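Local coordinates for protein paenibacillus xanthan lyase (Paenibacillus, PDB 6F2P) that probably cleaves by beta-elimination the bond between the terminal mannose and glucuronate in the side chains of the bacterial polysaccharide xanthan, at residues G197-L202 / V251-K256; I903-I908 / V956-T961; Y962-M967 / V1034-V1039. All blocks are in the same frame, centred on the assembly; numbering follows the deposited sequence.

Interaction 1: residues G197-L202 / V251-K256; sequences GISALL and VTDPNK
The loop that follows helix 188-197 faces the turn that opens helix 256-267, with the backbones closest at Leu-202 and Asn-255, whose CA atoms are 5.8 Å apart, and slightly wider at Ser-199 and Asp-253. Residues 253-256 form a type I beta turn. The CG of Asp-253 stands anti to its own backbone N (chi1 -168°), which carries the carboxylate across the gap while OD1 still accepts from Asn-255 N, a capping bond met from above the carboxylate plane. The other oxygen, OD2, comes to 3.0 Å from Ser-199 OG. A water ties both loops together: it donates to Asp-253 OD2 (2.6 Å) and to Ser-199 O, and accepts from Asn-255 ND2. Beside this polar group Leu-202 supplies the apolar half, its CB 3.6 Å from Asn-255 CB and its CD1 close to Lys-256 N. Ile-198, packed on helices 168-184 and 229-244, reaches Val-251 CG2 with its CD1. The short polar Ser-199, Asp-253 and Asn-255 thus suit the partly exposed side, while Ile-198 and Leu-202 are buried. One carboxylate therefore serves two tasks in this alpha-helical domain: OD1 caps its own turn, and OD2 faces the neighbouring loop directly and through water.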
# COMPACT_ATOMS: atom_id res chain seq x y z
N GLY A 197 24.59 6.73 -17.40
CA GLY A 197 23.31 7.41 -17.46
C GLY A 197 22.18 6.67 -16.78
O GLY A 197 21.25 7.30 -16.26
N ILE A 198 22.24 5.34 -16.76
CA ILE A 198 21.15 4.57 -16.18
C ILE A 198 21.19 4.40 -14.65
O ILE A 198 20.19 3.97 -14.06
CB ILE A 198 21.02 3.18 -16.83
CG1 ILE A 198 22.23 2.31 -16.48
CG2 ILE A 198 20.82 3.30 -18.33
CD1 ILE A 198 22.01 0.84 -16.79
N SER A 199 22.31 4.72 -14.01
CA SER A 199 22.43 4.50 -12.57
C SER A 199 21.32 5.19 -11.77
O SER A 199 20.71 4.58 -10.90
CB SER A 199 23.81 4.94 -12.04
OG SER A 199 24.83 4.10 -12.56
N ALA A 200 21.02 6.43 -12.11
CA ALA A 200 19.98 7.17 -11.42
C ALA A 200 18.60 6.52 -11.53
O ALA A 200 17.70 6.86 -10.77
CB ALA A 200 19.92 8.61 -11.91
N LEU A 201 18.44 5.57 -12.46
CA LEU A 201 17.16 4.86 -12.64
C LEU A 201 17.06 3.60 -11.80
O LEU A 201 16.00 2.97 -11.73
CB LEU A 201 17.00 4.45 -14.11
CG LEU A 201 16.92 5.52 -15.19
CD1 LEU A 201 16.90 4.85 -16.55
CD2 LEU A 201 15.69 6.38 -14.99
N LEU A 202 18.17 3.19 -11.21
CA LEU A 202 18.23 1.92 -10.50
C LEU A 202 17.69 1.84 -9.05
O LEU A 202 17.10 0.83 -8.69
CB LEU A 202 19.66 1.36 -10.55
CG LEU A 202 20.26 1.12 -11.94
CD1 LEU A 202 21.66 0.56 -11.83
CD2 LEU A 202 19.39 0.19 -12.77
N VAL A 251 28.16 -2.70 -16.75
CA VAL A 251 27.49 -2.03 -15.66
C VAL A 251 28.03 -2.61 -14.36
O VAL A 251 28.00 -3.82 -14.14
CB VAL A 251 25.97 -2.20 -15.75
CG1 VAL A 251 25.27 -1.43 -14.63
CG2 VAL A 251 25.47 -1.71 -17.09
N THR A 252 28.54 -1.73 -13.49
CA THR A 252 29.15 -2.18 -12.25
C THR A 252 28.35 -1.77 -11.02
O THR A 252 28.56 -2.33 -9.94
CB THR A 252 30.59 -1.63 -12.09
OG1 THR A 252 30.56 -0.20 -12.10
CG2 THR A 252 31.48 -2.13 -13.20
N ASP A 253 27.47 -0.79 -11.18
CA ASP A 253 26.64 -0.28 -10.09
C ASP A 253 25.98 -1.45 -9.34
O ASP A 253 25.33 -2.29 -9.96
CB ASP A 253 25.59 0.67 -10.67
CG ASP A 253 24.86 1.48 -9.62
OD1 ASP A 253 24.75 1.03 -8.45
OD2 ASP A 253 24.39 2.59 -9.97
N PRO A 254 26.18 -1.54 -8.02
CA PRO A 254 25.63 -2.68 -7.29
C PRO A 254 24.11 -2.73 -7.38
O PRO A 254 23.50 -3.81 -7.28
CB PRO A 254 26.06 -2.41 -5.85
CG PRO A 254 27.24 -1.53 -5.97
CD PRO A 254 26.99 -0.66 -7.15
N ASN A 255 23.50 -1.56 -7.57
CA ASN A 255 22.06 -1.47 -7.75
C ASN A 255 21.52 -2.23 -8.97
O ASN A 255 20.32 -2.45 -9.09
CB ASN A 255 21.63 -0.01 -7.81
CG ASN A 255 21.68 0.67 -6.45
OD1 ASN A 255 21.58 0.02 -5.40
ND2 ASN A 255 21.84 1.98 -6.46
N LYS A 256 22.41 -2.65 -9.87
CA LYS A 256 21.99 -3.41 -11.03
C LYS A 256 21.27 -4.69 -10.63
O LYS A 256 20.44 -5.21 -11.39
CB LYS A 256 23.18 -3.72 -11.95
CG LYS A 256 24.18 -4.72 -11.40
CD LYS A 256 25.33 -4.97 -12.37
CE LYS A 256 26.51 -5.69 -11.69
NZ LYS A 256 26.27 -7.15 -11.52
O HOH W 1 22.66 3.86 -8.48

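Interaction 2: residues I903-I908 / V956-T961; sequences IDTTVI and VPISGT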
# COMPACT_ATOMS: atom_id res chain seq x y z
N ILE A 903 -7.21 11.83 41.17
CA ILE A 903 -8.31 11.09 40.53
C ILE A 903 -7.98 9.59 40.43
O ILE A 903 -8.85 8.74 40.65
CB ILE A 903 -8.65 11.67 39.12
CG1 ILE A 903 -9.34 13.04 39.24
CG2 ILE A 903 -9.56 10.74 38.34
CD1 ILE A 903 -8.39 14.22 39.42
N ASP A 904 -6.72 9.28 40.13
CA ASP A 904 -6.29 7.90 39.92
C ASP A 904 -5.91 7.18 41.21
O ASP A 904 -6.13 5.98 41.34
CB ASP A 904 -5.07 7.85 38.99
CG ASP A 904 -5.33 8.50 37.65
OD1 ASP A 904 -6.40 8.25 37.05
OD2 ASP A 904 -4.44 9.26 37.19
N THR A 905 -5.33 7.92 42.15
CA THR A 905 -4.64 7.30 43.28
C THR A 905 -5.37 7.40 44.62
O THR A 905 -5.30 6.47 45.42
CB THR A 905 -3.19 7.81 43.42
OG1 THR A 905 -3.16 9.24 43.32
CG2 THR A 905 -2.31 7.23 42.32
N THR A 906 -6.07 8.50 44.87
CA THR A 906 -6.83 8.67 46.10
C THR A 906 -7.85 7.54 46.30
O THR A 906 -8.60 7.21 45.38
CB THR A 906 -7.53 10.04 46.15
OG1 THR A 906 -6.55 11.09 46.12
CG2 THR A 906 -8.36 10.18 47.43
N VAL A 907 -7.87 6.94 47.49
CA VAL A 907 -8.81 5.86 47.79
C VAL A 907 -9.64 6.18 49.03
O VAL A 907 -9.11 6.63 50.04
CB VAL A 907 -8.07 4.53 48.03
CG1 VAL A 907 -9.08 3.43 48.33
CG2 VAL A 907 -7.22 4.16 46.83
N ILE A 908 -10.96 5.98 48.95
CA ILE A 908 -11.84 6.17 50.10
C ILE A 908 -12.56 4.87 50.47
O ILE A 908 -13.08 4.17 49.60
CB ILE A 908 -12.91 7.25 49.85
CG1 ILE A 908 -12.25 8.60 49.56
CG2 ILE A 908 -13.86 7.35 51.04
CD1 ILE A 908 -13.24 9.74 49.37
N VAL A 956 -4.70 -0.06 47.12
CA VAL A 956 -3.73 0.96 46.75
C VAL A 956 -3.33 0.77 45.28
O VAL A 956 -2.82 -0.28 44.90
CB VAL A 956 -2.50 0.94 47.70
CG1 VAL A 956 -1.47 1.96 47.28
CG2 VAL A 956 -2.94 1.22 49.12
N PRO A 957 -3.60 1.79 44.45
CA PRO A 957 -3.37 1.72 43.00
C PRO A 957 -1.89 1.61 42.66
O PRO A 957 -1.49 0.73 41.88
CB PRO A 957 -3.93 3.06 42.50
CG PRO A 957 -4.90 3.49 43.54
CD PRO A 957 -4.28 3.04 44.83
N ILE A 958 -1.09 2.49 43.25
CA ILE A 958 0.34 2.57 42.96
C ILE A 958 1.11 2.54 44.27
O ILE A 958 0.75 3.24 45.22
CB ILE A 958 0.70 3.90 42.25
CG1 ILE A 958 -0.18 4.13 41.02
CG2 ILE A 958 2.17 3.93 41.86
CD1 ILE A 958 0.17 5.39 40.24
N SER A 959 2.17 1.74 44.33
CA SER A 959 3.08 1.79 45.47
C SER A 959 3.59 3.22 45.66
O SER A 959 3.84 3.93 44.68
CB SER A 959 4.25 0.83 45.29
OG SER A 959 3.81 -0.51 45.27
N GLY A 960 3.71 3.65 46.91
CA GLY A 960 4.19 4.99 47.19
C GLY A 960 3.83 5.49 48.56
O GLY A 960 3.45 4.72 49.44
N THR A 961 3.95 6.80 48.75
CA THR A 961 3.67 7.42 50.04
C THR A 961 2.27 8.00 50.08
O THR A 961 1.87 8.75 49.19
CB THR A 961 4.70 8.51 50.36
OG1 THR A 961 6.02 7.95 50.30
CG2 THR A 961 4.46 9.08 51.74
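Pro-957 wedges against Asp-904 and Thr-905, the last two residues of the short helix 902-905, and against Val-907 just beyond it, a surface contact of van der Waals type at one end of the C-terminal Golvesin-like domain. No hydrogen bond joins the two segments. The ring atom CG of Pro-957 faces two backbone carbonyl oxygens at once, 3.5 Å from Asp-904 O and 3.5 Å from Thr-905 O. Its CD meets CG2 of Val-907 at 3.7 Å, the two side chains passing in opposite directions. A proline suits this place because its compact, rigid ring offers only carbon to the helix end. Val-907, the first residue of strand 907-910, is beta-branched, and a methyl is enough to reach the ring.

A second apolar touch comes from the last helical residue: Thr-905 CG2 sits 3.7 Å from CD1 of Ile-958, the end of a long side chain that comes in at a slant. Thr-905 turns its two branches to different uses: with chi1 at 47° its hydroxyl bonds to Thr-901 O, one turn earlier, while the methyl is left for the isoleucine. Asp-904 contributes its backbone carbonyl here and sends its carboxylate to Thr-818 N, in strand 817-826 of another sheet.

Tyr-962 of strand 960-967 lies against Thr-905, Val-956 and Pro-957, and Thr-905 also touches Lys-1038 of strand 1030-1039. Val-956 packs on Phe-1010. The two segments run into strands 907-910 and 960-967, which flank strand 1030-1039 and both pair with it.

Interaction 3: residues Y962-M967 / V1034-V1039; sequences YQVYMM and VKLVKV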
# COMPACT_ATOMS: atom_id res chain seq x y z
N TYR A 962 1.52 7.65 51.12
CA TYR A 962 0.13 8.07 51.23
C TYR A 962 -0.22 8.65 52.59
O TYR A 962 0.01 8.02 53.63
CB TYR A 962 -0.80 6.88 51.00
CG TYR A 962 -0.89 6.41 49.59
CD1 TYR A 962 0.01 5.48 49.09
CD2 TYR A 962 -1.90 6.86 48.75
CE1 TYR A 962 -0.07 5.03 47.79
CE2 TYR A 962 -2.00 6.41 47.45
CZ TYR A 962 -1.09 5.50 46.98
OH TYR A 962 -1.19 5.05 45.68
N GLN A 963 -0.81 9.85 52.57
CA GLN A 963 -1.41 10.44 53.76
C GLN A 963 -2.68 9.68 54.14
O GLN A 963 -3.56 9.44 53.30
CB GLN A 963 -1.73 11.91 53.52
CG GLN A 963 -0.49 12.75 53.33
CD GLN A 963 -0.80 14.22 53.23
OE1 GLN A 963 -1.87 14.61 52.78
NE2 GLN A 963 0.15 15.06 53.65
N VAL A 964 -2.78 9.30 55.41
CA VAL A 964 -3.93 8.55 55.90
C VAL A 964 -4.89 9.44 56.70
O VAL A 964 -4.55 9.91 57.79
CB VAL A 964 -3.48 7.33 56.75
CG1 VAL A 964 -4.67 6.62 57.35
CG2 VAL A 964 -2.65 6.37 55.90
N TYR A 965 -6.08 9.68 56.15
CA TYR A 965 -7.11 10.48 56.84
C TYR A 965 -8.23 9.61 57.39
O TYR A 965 -8.46 8.50 56.92
CB TYR A 965 -7.71 11.52 55.90
CG TYR A 965 -6.75 12.55 55.40
CD1 TYR A 965 -5.92 12.29 54.31
CD2 TYR A 965 -6.66 13.80 56.00
CE1 TYR A 965 -5.04 13.23 53.84
CE2 TYR A 965 -5.78 14.76 55.53
CZ TYR A 965 -4.97 14.46 54.45
OH TYR A 965 -4.09 15.40 53.97
N MET A 966 -8.93 10.14 58.38
CA MET A 966 -10.12 9.48 58.91
C MET A 966 -11.19 10.49 59.34
O MET A 966 -10.88 11.56 59.88
CB MET A 966 -9.77 8.54 60.07
CG MET A 966 -10.98 7.84 60.66
SD MET A 966 -10.62 6.79 62.08
CE MET A 966 -9.73 5.43 61.32
N MET A 967 -12.44 10.15 59.08
CA MET A 967 -13.57 10.97 59.49
C MET A 967 -14.44 10.16 60.43
O MET A 967 -14.46 8.93 60.35
CB MET A 967 -14.37 11.39 58.26
CG MET A 967 -15.55 12.30 58.54
SD MET A 967 -16.29 12.84 57.00
CE MET A 967 -14.93 13.74 56.28
N VAL A 1034 -12.09 6.14 55.95
CA VAL A 1034 -10.69 6.50 55.80
C VAL A 1034 -10.40 6.95 54.36
O VAL A 1034 -11.16 6.62 53.44
CB VAL A 1034 -9.76 5.32 56.15
CG1 VAL A 1034 -10.08 4.79 57.54
CG2 VAL A 1034 -9.89 4.21 55.12
N LYS A 1035 -9.32 7.70 54.17
CA LYS A 1035 -8.93 8.15 52.84
C LYS A 1035 -7.41 8.25 52.70
O LYS A 1035 -6.76 8.98 53.44
CB LYS A 1035 -9.57 9.50 52.48
CG LYS A 1035 -9.22 9.97 51.08
CD LYS A 1035 -10.08 11.15 50.62
CE LYS A 1035 -9.75 12.43 51.36
NZ LYS A 1035 -10.38 13.63 50.72
N LEU A 1036 -6.87 7.51 51.75
CA LEU A 1036 -5.45 7.60 51.45
C LEU A 1036 -5.25 8.59 50.31
O LEU A 1036 -5.91 8.50 49.27
CB LEU A 1036 -4.88 6.22 51.08
CG LEU A 1036 -4.43 5.29 52.22
CD1 LEU A 1036 -5.54 5.06 53.23
CD2 LEU A 1036 -3.94 3.96 51.67
N VAL A 1037 -4.35 9.54 50.51
CA VAL A 1037 -4.04 10.50 49.47
C VAL A 1037 -2.56 10.44 49.15
O VAL A 1037 -1.72 10.61 50.03
CB VAL A 1037 -4.39 11.93 49.90
CG1 VAL A 1037 -4.22 12.87 48.71
CG2 VAL A 1037 -5.81 11.98 50.44
N LYS A 1038 -2.24 10.18 47.89
CA LYS A 1038 -0.85 10.01 47.49
C LYS A 1038 -0.06 11.32 47.58
O LYS A 1038 -0.56 12.40 47.26
CB LYS A 1038 -0.76 9.39 46.09
CG LYS A 1038 0.65 8.95 45.72
CD LYS A 1038 0.67 7.86 44.67
CE LYS A 1038 2.11 7.51 44.32
NZ LYS A 1038 2.84 8.73 43.84
N VAL A 1039 1.18 11.21 48.05
CA VAL A 1039 2.10 12.35 48.11
C VAL A 1039 3.47 11.95 47.54
O VAL A 1039 3.98 10.86 47.83
CB VAL A 1039 2.28 12.91 49.55
CG1 VAL A 1039 1.04 13.67 49.99
CG2 VAL A 1039 2.59 11.81 50.53
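Tyr-962 carries its ring on the side of its own backbone N (chi1 -73°), and Lys-1038 starts out with CG anti to its N (chi1 -169°), so that the lysine's methylenes run obliquely across the tyrosine ring. CG of Lys-1038 stands over one ring face, 4.3 Å from the centroid, a CH-pi contact, while its CB lies 3.5 Å from CE2 of Tyr-962. A lysine suits this place because its aliphatic stem covers the ring while its amino end leads away. The tyrosine's OH bonds to Ile-958 O, outside the pair.

The backbones beneath run antiparallel. Gln-963 and Val-1037 form one hydrogen-bonded pair, with Gln-963 N to Val-1037 O at 2.8 Å, and Tyr-965 and Lys-1035 form the next, with Tyr-965 N to Lys-1035 O at 2.9 Å. On the face of these two pairs, Tyr-965 CE1 reaches Val-1037 CG2 at 3.7 Å, and Tyr-965 OH donates to Gln-963 OE1 from above the amide carbonyl plane. Lys-1035 makes a cation-pi contact with Trp-1002. Tyr-962 and Lys-1038 end the other face, where Val-964 and Leu-1036 lie side by side and Met-966, bent at its last torsion, brings CE to 3.8 Å from Val-1034 CG1; Ile-1018 and Ile-1020 of the opposing sheet receive this layer, as in a beta-sandwich.

Replacing Tyr-962 by an alanine removes ring and hydroxyl, and is likely to leave the Lys-1038 stem without its aromatic support and Ile-958 O without this partner. Chemically, the backbone ladder separates a mainly apolar inner face, ending in the tyrosine-lysine contact, from a partly exposed one carrying Gln-963, Tyr-965, Lys-1035 and Val-1037.

Overall arrangement
Interactions 2 and 3 are neighbours, their centres 9 Å apart, whereas interaction 1 stands alone in the N-terminal helical domain, about 63 and 72 Å from them between centres. Probable backbone bonds join the two: Thr-961 O to Val-1039 N at 2.8 Å and Val-907 O to Leu-1036 N at 3.0 Å. Both belong to the same sheet: interaction 3 pairs two of its strands, and interaction 2 joins segments that lead into 907-910 and 960-967. Interactions 1 and 3 are in no calcium site: different ions lie about 13 Å from the Ile-198 side chain and about 10 Å from that of Met-966. Lys-1035 bonds a methylpentanediol, Lys-256 another only weakly, both probably from the crystallisation liquor.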